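Local coordinates for protein alanine glyoxylate transaminase (Thermococcus litoralis, PDB 2ZC0) that probably catalyses pyridoxal-phosphate-dependent transfer of an amino group between alanine and glyoxylate, working as a homodimeric aminotransferase, at residues 309-314 and 388-393; 351-356 and 398-403; 63-68 and 283-288. All blocks are in the same frame, centred on the assembly; numbering follows the deposited sequence.

Contact 1 (309-314 and 388-393)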
# COMPACT_ATOMS: atom_id res chain seq x y z
N LYS A 309 1.85 -0.13 -45.20
CA LYS A 309 1.44 -1.43 -45.72
C LYS A 309 2.54 -1.95 -46.66
O LYS A 309 2.86 -3.14 -46.65
CB LYS A 309 0.13 -1.29 -46.49
CG LYS A 309 -0.42 -2.59 -47.02
CD LYS A 309 -1.77 -2.39 -47.67
CE LYS A 309 -2.36 -3.72 -48.12
NZ LYS A 309 -3.74 -3.56 -48.66
N GLU A 310 3.12 -1.05 -47.45
CA GLU A 310 4.18 -1.43 -48.37
C GLU A 310 5.42 -1.90 -47.60
O GLU A 310 6.01 -2.93 -47.93
CB GLU A 310 4.52 -0.24 -49.27
CG GLU A 310 5.62 -0.50 -50.27
CD GLU A 310 5.85 0.69 -51.18
OE1 GLU A 310 6.04 1.81 -50.65
OE2 GLU A 310 5.86 0.51 -52.42
N LYS A 311 5.80 -1.15 -46.57
CA LYS A 311 6.94 -1.54 -45.75
C LYS A 311 6.64 -2.87 -45.08
O LYS A 311 7.53 -3.68 -44.84
CB LYS A 311 7.22 -0.48 -44.69
CG LYS A 311 7.71 0.85 -45.23
CD LYS A 311 8.17 1.70 -44.07
CE LYS A 311 8.66 3.07 -44.50
NZ LYS A 311 9.28 3.75 -43.34
N ARG A 312 5.36 -3.09 -44.78
CA ARG A 312 4.90 -4.32 -44.15
C ARG A 312 5.14 -5.49 -45.11
O ARG A 312 5.63 -6.54 -44.70
CB ARG A 312 3.40 -4.19 -43.82
CG ARG A 312 2.80 -5.34 -42.99
CD ARG A 312 2.62 -6.62 -43.81
NE ARG A 312 1.79 -6.42 -45.00
CZ ARG A 312 0.47 -6.53 -45.04
NH1 ARG A 312 -0.22 -6.84 -43.95
NH2 ARG A 312 -0.18 -6.32 -46.18
N ASP A 313 4.79 -5.30 -46.38
CA ASP A 313 4.96 -6.35 -47.37
C ASP A 313 6.44 -6.57 -47.69
O ASP A 313 6.89 -7.70 -47.83
CB ASP A 313 4.21 -6.00 -48.66
CG ASP A 313 2.74 -5.75 -48.42
OD1 ASP A 313 2.12 -6.52 -47.67
OD2 ASP A 313 2.21 -4.78 -49.00
N ILE A 314 7.19 -5.47 -47.79
CA ILE A 314 8.62 -5.52 -48.07
C ILE A 314 9.39 -6.29 -47.01
O ILE A 314 10.25 -7.10 -47.34
CB ILE A 314 9.22 -4.08 -48.21
CG1 ILE A 314 8.71 -3.41 -49.49
CG2 ILE A 314 10.73 -4.14 -48.26
CD1 ILE A 314 9.21 -1.99 -49.68
N GLU A 388 14.11 1.26 -48.35
CA GLU A 388 15.45 0.81 -48.70
C GLU A 388 16.18 0.07 -47.56
O GLU A 388 16.75 -1.00 -47.77
CB GLU A 388 16.26 2.04 -49.14
CG GLU A 388 17.35 1.82 -50.18
CD GLU A 388 18.66 1.33 -49.59
OE1 GLU A 388 19.06 1.82 -48.50
OE2 GLU A 388 19.31 0.47 -50.23
N GLU A 389 16.16 0.65 -46.36
CA GLU A 389 16.83 0.08 -45.19
C GLU A 389 16.31 -1.29 -44.76
O GLU A 389 17.09 -2.14 -44.31
CB GLU A 389 16.74 1.03 -43.99
CG GLU A 389 17.55 2.30 -44.11
CD GLU A 389 17.45 3.17 -42.86
OE1 GLU A 389 16.33 3.60 -42.51
OE2 GLU A 389 18.50 3.42 -42.22
N ILE A 390 15.01 -1.51 -44.88
CA ILE A 390 14.43 -2.78 -44.47
C ILE A 390 15.11 -4.01 -45.06
O ILE A 390 15.57 -4.88 -44.33
CB ILE A 390 12.92 -2.81 -44.77
CG1 ILE A 390 12.21 -1.73 -43.94
CG2 ILE A 390 12.34 -4.18 -44.45
CD1 ILE A 390 10.72 -1.62 -44.21
N PRO A 391 15.21 -4.11 -46.40
CA PRO A 391 15.86 -5.28 -47.00
C PRO A 391 17.30 -5.46 -46.53
O PRO A 391 17.72 -6.56 -46.19
CB PRO A 391 15.78 -4.99 -48.50
CG PRO A 391 14.52 -4.15 -48.61
CD PRO A 391 14.68 -3.21 -47.45
N ILE A 392 18.04 -4.36 -46.50
CA ILE A 392 19.43 -4.40 -46.06
C ILE A 392 19.49 -4.90 -44.62
O ILE A 392 20.30 -5.77 -44.30
CB ILE A 392 20.08 -3.00 -46.16
CG1 ILE A 392 20.05 -2.52 -47.61
CG2 ILE A 392 21.51 -3.04 -45.65
CD1 ILE A 392 20.53 -1.10 -47.79
N GLY A 393 18.62 -4.36 -43.77
CA GLY A 393 18.57 -4.76 -42.38
C GLY A 393 18.24 -6.23 -42.19
O GLY A 393 18.89 -6.92 -41.41
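Lys311 is the first residue of 309-314 to meet the other helix, and it does so with the root of its chain: CB lies 3.7 Å from Ile390 CD1, and CG and CD follow slightly farther off. The lysine chain runs extended beyond CG and crosses the isoleucine at about a right angle, so the methyl end of Ile390 rests against its methylenes. That methyl is carried out to the lysine by an extended chi2 of 177°, and Ile390 CD1 also comes within 3.8 Å of Lys311 O. The ammonium end goes elsewhere, to a salt bridge with Asp45 and hydrogen bonds to Ser383 O and Pro385 O, which account for a charge carried by a buried side chain. Ile314, one turn on, adds a second apolar touch. Its CG2, placed opposite the backbone N by a chi1 of -70° for CG1, sits 3.8 Å from Pro391 CG and 4.1 Å from Ile390 CG2. One methyl thus lies against both the proline ring and the beta-branch of its neighbour. Ile390 in turn works with both branches, CD1 on the lysine and CG2 on Ile314. No hydrogen bond joins the two segments. Their short axes approach to 10.4 Å and run 21° apart in nearly the same direction. The segments lie on helices 295-322 and 389-404, close to the loop that leaves strand 377-381 at Phe382 and Ser383, consistent with the small C-terminal domain of this aminotransferase family, away from the cofactor pocket.

Contact 2 (351-356 and 398-403)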
# COMPACT_ATOMS: atom_id res chain seq x y z
N ALA A 351 20.73 -9.95 -30.19
CA ALA A 351 20.42 -8.57 -30.53
C ALA A 351 21.66 -7.70 -30.35
O ALA A 351 21.89 -6.77 -31.12
CB ALA A 351 19.28 -8.06 -29.67
N ASN A 352 22.46 -8.00 -29.33
CA ASN A 352 23.69 -7.24 -29.07
C ASN A 352 24.71 -7.51 -30.17
O ASN A 352 25.32 -6.59 -30.71
CB ASN A 352 24.29 -7.62 -27.72
CG ASN A 352 23.52 -7.04 -26.55
OD1 ASN A 352 23.41 -5.83 -26.39
ND2 ASN A 352 22.97 -7.92 -25.72
N GLU A 353 24.89 -8.79 -30.49
CA GLU A 353 25.85 -9.17 -31.51
C GLU A 353 25.46 -8.58 -32.86
O GLU A 353 26.33 -8.21 -33.65
CB GLU A 353 25.92 -10.70 -31.61
CG GLU A 353 27.29 -11.22 -32.01
CD GLU A 353 27.37 -12.73 -31.95
OE1 GLU A 353 26.91 -13.31 -30.94
OE2 GLU A 353 27.91 -13.35 -32.91
N LEU A 354 24.16 -8.49 -33.12
CA LEU A 354 23.67 -7.95 -34.39
C LEU A 354 24.01 -6.47 -34.46
O LEU A 354 24.48 -5.97 -35.49
CB LEU A 354 22.14 -8.13 -34.48
CG LEU A 354 21.47 -8.28 -35.85
CD1 LEU A 354 19.98 -8.01 -35.71
CD2 LEU A 354 22.07 -7.33 -36.87
N MET A 355 23.76 -5.77 -33.36
CA MET A 355 24.01 -4.34 -33.27
C MET A 355 25.50 -4.03 -33.36
O MET A 355 25.89 -2.99 -33.89
CB MET A 355 23.45 -3.81 -31.95
CG MET A 355 23.33 -2.30 -31.88
SD MET A 355 22.45 -1.71 -30.42
CE MET A 355 23.51 -0.36 -29.90
N GLU A 356 26.33 -4.94 -32.85
CA GLU A 356 27.78 -4.76 -32.86
C GLU A 356 28.46 -5.10 -34.18
O GLU A 356 29.28 -4.33 -34.68
CB GLU A 356 28.41 -5.61 -31.76
CG GLU A 356 28.24 -5.06 -30.36
CD GLU A 356 28.95 -5.92 -29.33
OE1 GLU A 356 30.13 -6.27 -29.56
OE2 GLU A 356 28.33 -6.23 -28.28
N ALA A 398 19.87 -11.91 -41.48
CA ALA A 398 19.92 -13.27 -42.00
C ALA A 398 21.36 -13.77 -41.97
O ALA A 398 21.62 -14.94 -41.69
CB ALA A 398 19.38 -13.30 -43.43
N LYS A 399 22.30 -12.87 -42.26
CA LYS A 399 23.72 -13.19 -42.26
C LYS A 399 24.17 -13.72 -40.90
O LYS A 399 24.79 -14.78 -40.81
CB LYS A 399 24.53 -11.93 -42.63
CG LYS A 399 26.04 -12.12 -42.64
CD LYS A 399 26.78 -10.78 -42.77
CE LYS A 399 28.29 -10.96 -42.69
NZ LYS A 399 29.02 -9.67 -42.67
N LEU A 400 23.85 -12.99 -39.83
CA LEU A 400 24.23 -13.42 -38.49
C LEU A 400 23.43 -14.65 -38.08
O LEU A 400 23.92 -15.49 -37.32
CB LEU A 400 23.99 -12.30 -37.48
CG LEU A 400 25.05 -12.10 -36.39
CD1 LEU A 400 24.43 -11.27 -35.28
CD2 LEU A 400 25.55 -13.43 -35.85
N TYR A 401 22.20 -14.74 -38.58
CA TYR A 401 21.32 -15.85 -38.27
C TYR A 401 21.98 -17.17 -38.66
O TYR A 401 22.19 -18.05 -37.82
CB TYR A 401 20.00 -15.72 -39.04
CG TYR A 401 18.97 -16.77 -38.68
CD1 TYR A 401 18.10 -16.59 -37.60
CD2 TYR A 401 18.86 -17.94 -39.42
CE1 TYR A 401 17.15 -17.56 -37.27
CE2 TYR A 401 17.91 -18.92 -39.10
CZ TYR A 401 17.06 -18.72 -38.02
OH TYR A 401 16.13 -19.68 -37.71
N LYS A 402 22.30 -17.30 -39.94
CA LYS A 402 22.94 -18.51 -40.42
C LYS A 402 24.41 -18.60 -40.02
O LYS A 402 24.99 -19.68 -40.06
CB LYS A 402 22.77 -18.65 -41.94
CG LYS A 402 21.43 -19.29 -42.35
CD LYS A 402 21.13 -20.53 -41.49
CE LYS A 402 20.03 -21.41 -42.06
NZ LYS A 402 20.49 -22.22 -43.23
N GLU A 403 25.00 -17.48 -39.63
CA GLU A 403 26.39 -17.53 -39.20
C GLU A 403 26.41 -18.25 -37.85
O GLU A 403 27.39 -18.91 -37.50
CB GLU A 403 26.98 -16.12 -39.03
CG GLU A 403 28.47 -16.16 -38.77
CD GLU A 403 28.95 -15.03 -37.88
OE1 GLU A 403 28.83 -13.85 -38.27
OE2 GLU A 403 29.46 -15.33 -36.77
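Leu400 supplies nearly everything that 398-403 gives to this contact, reaching over to the backbone and side-chain roots of Glu353 and Leu354. The apolar part centres on its CD1 methyl. That methyl lies against the helix backbone itself: Leu400 CD1 is 3.5 Å from Leu354 CA and equally close to Leu354 N. Leu400 CD1 is also 3.8 Å from Glu353 C. Its approach to side-chain carbon is looser: Leu354 CB and Glu353 CB are each 4.0 Å from Leu400 CD1. Leu354 has further neighbours. With its CG roughly opposite the backbone N (chi1 -151°), the side chain also packs on Val360 of strand 360-361 and on Leu397, one turn back on the second helix.

Mixed contact comes from the other methyl. Glu353 runs extended beyond CG and passes Leu400 at a slant, which puts OE2 3.8 Å from Leu400 CD2, a van der Waals approach of a carboxylate oxygen to a methyl.

Ionic interactions lie at the border of this patch. Glu353 OE2 and Glu403 OE2 stand 4.6 Å apart without touching, and Arg357, just past the first segment, forms salt bridges with both through NH2.

The contact joins helix 347-357 to helix 389-404 far from the cofactor pocket, consistent with packing inside the small C-terminal domain of an aminotransferase of this family. Nothing crosses between the two segments as a hydrogen bond, so their direct cohesion is dispersion, one leucine laid on a helix backbone. The charged link is indirect: a single arginine shared by two carboxylates, one from each helix, probably offsets their mutual repulsion and would favour both being ionised.

Contact 3 (63-68 and 283-288)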
# COMPACT_ATOMS: atom_id res chain seq x y z
N GLU A 63 -0.12 31.59 -33.45
CA GLU A 63 -0.31 33.02 -33.65
C GLU A 63 -1.77 33.47 -33.56
O GLU A 63 -2.05 34.58 -33.11
CB GLU A 63 0.29 33.43 -35.01
CG GLU A 63 -0.36 32.79 -36.22
CD GLU A 63 0.35 33.13 -37.53
OE1 GLU A 63 -0.16 32.72 -38.60
OE2 GLU A 63 1.40 33.81 -37.49
N LYS A 64 -2.70 32.60 -33.94
CA LYS A 64 -4.13 32.95 -33.92
C LYS A 64 -4.91 32.58 -32.66
O LYS A 64 -5.84 33.29 -32.27
CB LYS A 64 -4.81 32.36 -35.16
CG LYS A 64 -4.19 32.83 -36.48
CD LYS A 64 -4.57 31.96 -37.67
CE LYS A 64 -3.69 32.27 -38.88
NZ LYS A 64 -4.03 31.46 -40.09
N GLU A 65 -4.53 31.48 -32.01
CA GLU A 65 -5.23 31.03 -30.81
C GLU A 65 -4.38 31.16 -29.54
O GLU A 65 -3.45 30.39 -29.32
CB GLU A 65 -5.69 29.58 -31.00
CG GLU A 65 -6.55 29.02 -29.88
CD GLU A 65 -7.74 29.90 -29.57
OE1 GLU A 65 -7.56 30.92 -28.87
OE2 GLU A 65 -8.86 29.58 -30.02
N PRO A 66 -4.69 32.15 -28.68
CA PRO A 66 -3.94 32.35 -27.44
C PRO A 66 -4.01 31.15 -26.50
O PRO A 66 -3.07 30.86 -25.76
CB PRO A 66 -4.58 33.60 -26.84
CG PRO A 66 -5.98 33.58 -27.39
CD PRO A 66 -5.74 33.17 -28.83
N LYS A 67 -5.14 30.44 -26.53
CA LYS A 67 -5.32 29.27 -25.68
C LYS A 67 -4.33 28.15 -26.04
O LYS A 67 -4.18 27.20 -25.28
CB LYS A 67 -6.76 28.75 -25.78
CG LYS A 67 -7.80 29.72 -25.22
CD LYS A 67 -9.16 29.04 -25.00
CE LYS A 67 -10.07 29.11 -26.23
NZ LYS A 67 -9.57 28.35 -27.42
N SER A 68 -3.66 28.26 -27.18
CA SER A 68 -2.72 27.22 -27.56
C SER A 68 -1.41 27.27 -26.78
O SER A 68 -0.56 26.40 -26.94
CB SER A 68 -2.40 27.29 -29.07
OG SER A 68 -1.51 28.35 -29.36
N SER A 283 -0.18 20.35 -28.93
CA SER A 283 -0.47 19.06 -29.52
C SER A 283 -1.97 18.86 -29.67
O SER A 283 -2.43 18.24 -30.64
CB SER A 283 0.10 17.93 -28.67
OG SER A 283 1.49 18.10 -28.48
N GLN A 284 -2.73 19.39 -28.73
CA GLN A 284 -4.18 19.23 -28.78
C GLN A 284 -4.75 20.05 -29.95
O GLN A 284 -5.56 19.55 -30.73
CB GLN A 284 -4.83 19.67 -27.46
CG GLN A 284 -4.49 18.80 -26.25
CD GLN A 284 -5.33 19.17 -25.04
OE1 GLN A 284 -4.79 19.54 -23.98
NE2 GLN A 284 -6.65 19.08 -25.18
N TYR A 285 -4.32 21.30 -30.06
CA TYR A 285 -4.80 22.16 -31.13
C TYR A 285 -4.34 21.66 -32.50
O TYR A 285 -5.11 21.67 -33.46
CB TYR A 285 -4.37 23.61 -30.87
CG TYR A 285 -5.33 24.34 -29.97
CD1 TYR A 285 -6.63 24.60 -30.40
CD2 TYR A 285 -4.98 24.72 -28.67
CE1 TYR A 285 -7.55 25.23 -29.57
CE2 TYR A 285 -5.89 25.35 -27.83
CZ TYR A 285 -7.19 25.60 -28.29
OH TYR A 285 -8.12 26.19 -27.47
N ILE A 286 -3.09 21.20 -32.58
CA ILE A 286 -2.57 20.67 -33.83
C ILE A 286 -3.46 19.50 -34.27
O ILE A 286 -3.81 19.37 -35.44
CB ILE A 286 -1.12 20.15 -33.68
CG1 ILE A 286 -0.13 21.31 -33.56
CG2 ILE A 286 -0.74 19.28 -34.88
CD1 ILE A 286 1.32 20.86 -33.51
N ALA A 287 -3.80 18.64 -33.31
CA ALA A 287 -4.65 17.47 -33.55
C ALA A 287 -6.07 17.86 -33.91
O ALA A 287 -6.75 17.17 -34.67
CB ALA A 287 -4.66 16.56 -32.32
N LEU A 288 -6.53 18.98 -33.34
CA LEU A 288 -7.87 19.47 -33.59
C LEU A 288 -8.03 19.91 -35.04
O LEU A 288 -9.02 19.58 -35.69
CB LEU A 288 -8.19 20.64 -32.66
CG LEU A 288 -9.55 21.31 -32.89
CD1 LEU A 288 -10.67 20.28 -32.74
CD2 LEU A 288 -9.72 22.44 -31.90
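Chi1 of Glu65 and two bends in the chain of Lys67 bring these residues to the Tyr285 ring. Glu65 CG, opposite the backbone N (chi1 -174°), lies over one face of the ring, 4.1 Å from the Tyr285 centroid and offset toward the rim, as a CH-pi contact; a bend at chi2 then turns the carboxylate toward Lys67. The lysine folds at chi3 (-90°) and again at chi4 (65°), curling its chain round the phenol oxygen until NZ donates a hydrogen bond to Tyr285 OH at 2.6 Å. Lys67 NZ is also in a salt bridge with Glu65 OE2 at 3.0 Å, whose hydrogen bond is weak, so the acid and the tyrosine share one cation and the charge would probably polarise the phenol. Farther round the ring, Lys67 O lies near its plane, 3.6 Å from Tyr285 CE2, and Ser68 CA comes within 3.5 Å of Tyr285 CD2. Ser68 also braces the turn that carries these groups: its OG (2.8 Å) and its N (3.0 Å) both donate to Glu65 O, closing the backbone just after the helix gives way.

Tyr285 therefore seats helix 281-292 in the turn that follows helix 51-64, whose Val61 packs on the same tyrosine. Leu288 on the next turn reaches helix 78-91, while Arg51 of the second subunit bonds to Glu63 O and packs on Pro66, placing the turn beside the dimer partner.

From the N terminus, contact 3 closes first and widest: 214 residues separate 63-68 from 283-288, and that span holds every strand of the eight-stranded mixed sheet. The chain then passes from helix 281-292 into helix 295-322, where contact 1 opens, so contact 3 precedes both others in series. Contacts 1 and 2 cross: 351-356 lies within the 73 residues between 309-314 and 388-393, while 398-403 comes later and closes contact 2's own loop of 41 residues. Both end on helix 389-404, with centres 18 Å apart, tying it to helix 295-322 and to helix 347-357. Contact 3 sits far off, its centre 36 Å from that of contact 1 and 46 Å from that of contact 2.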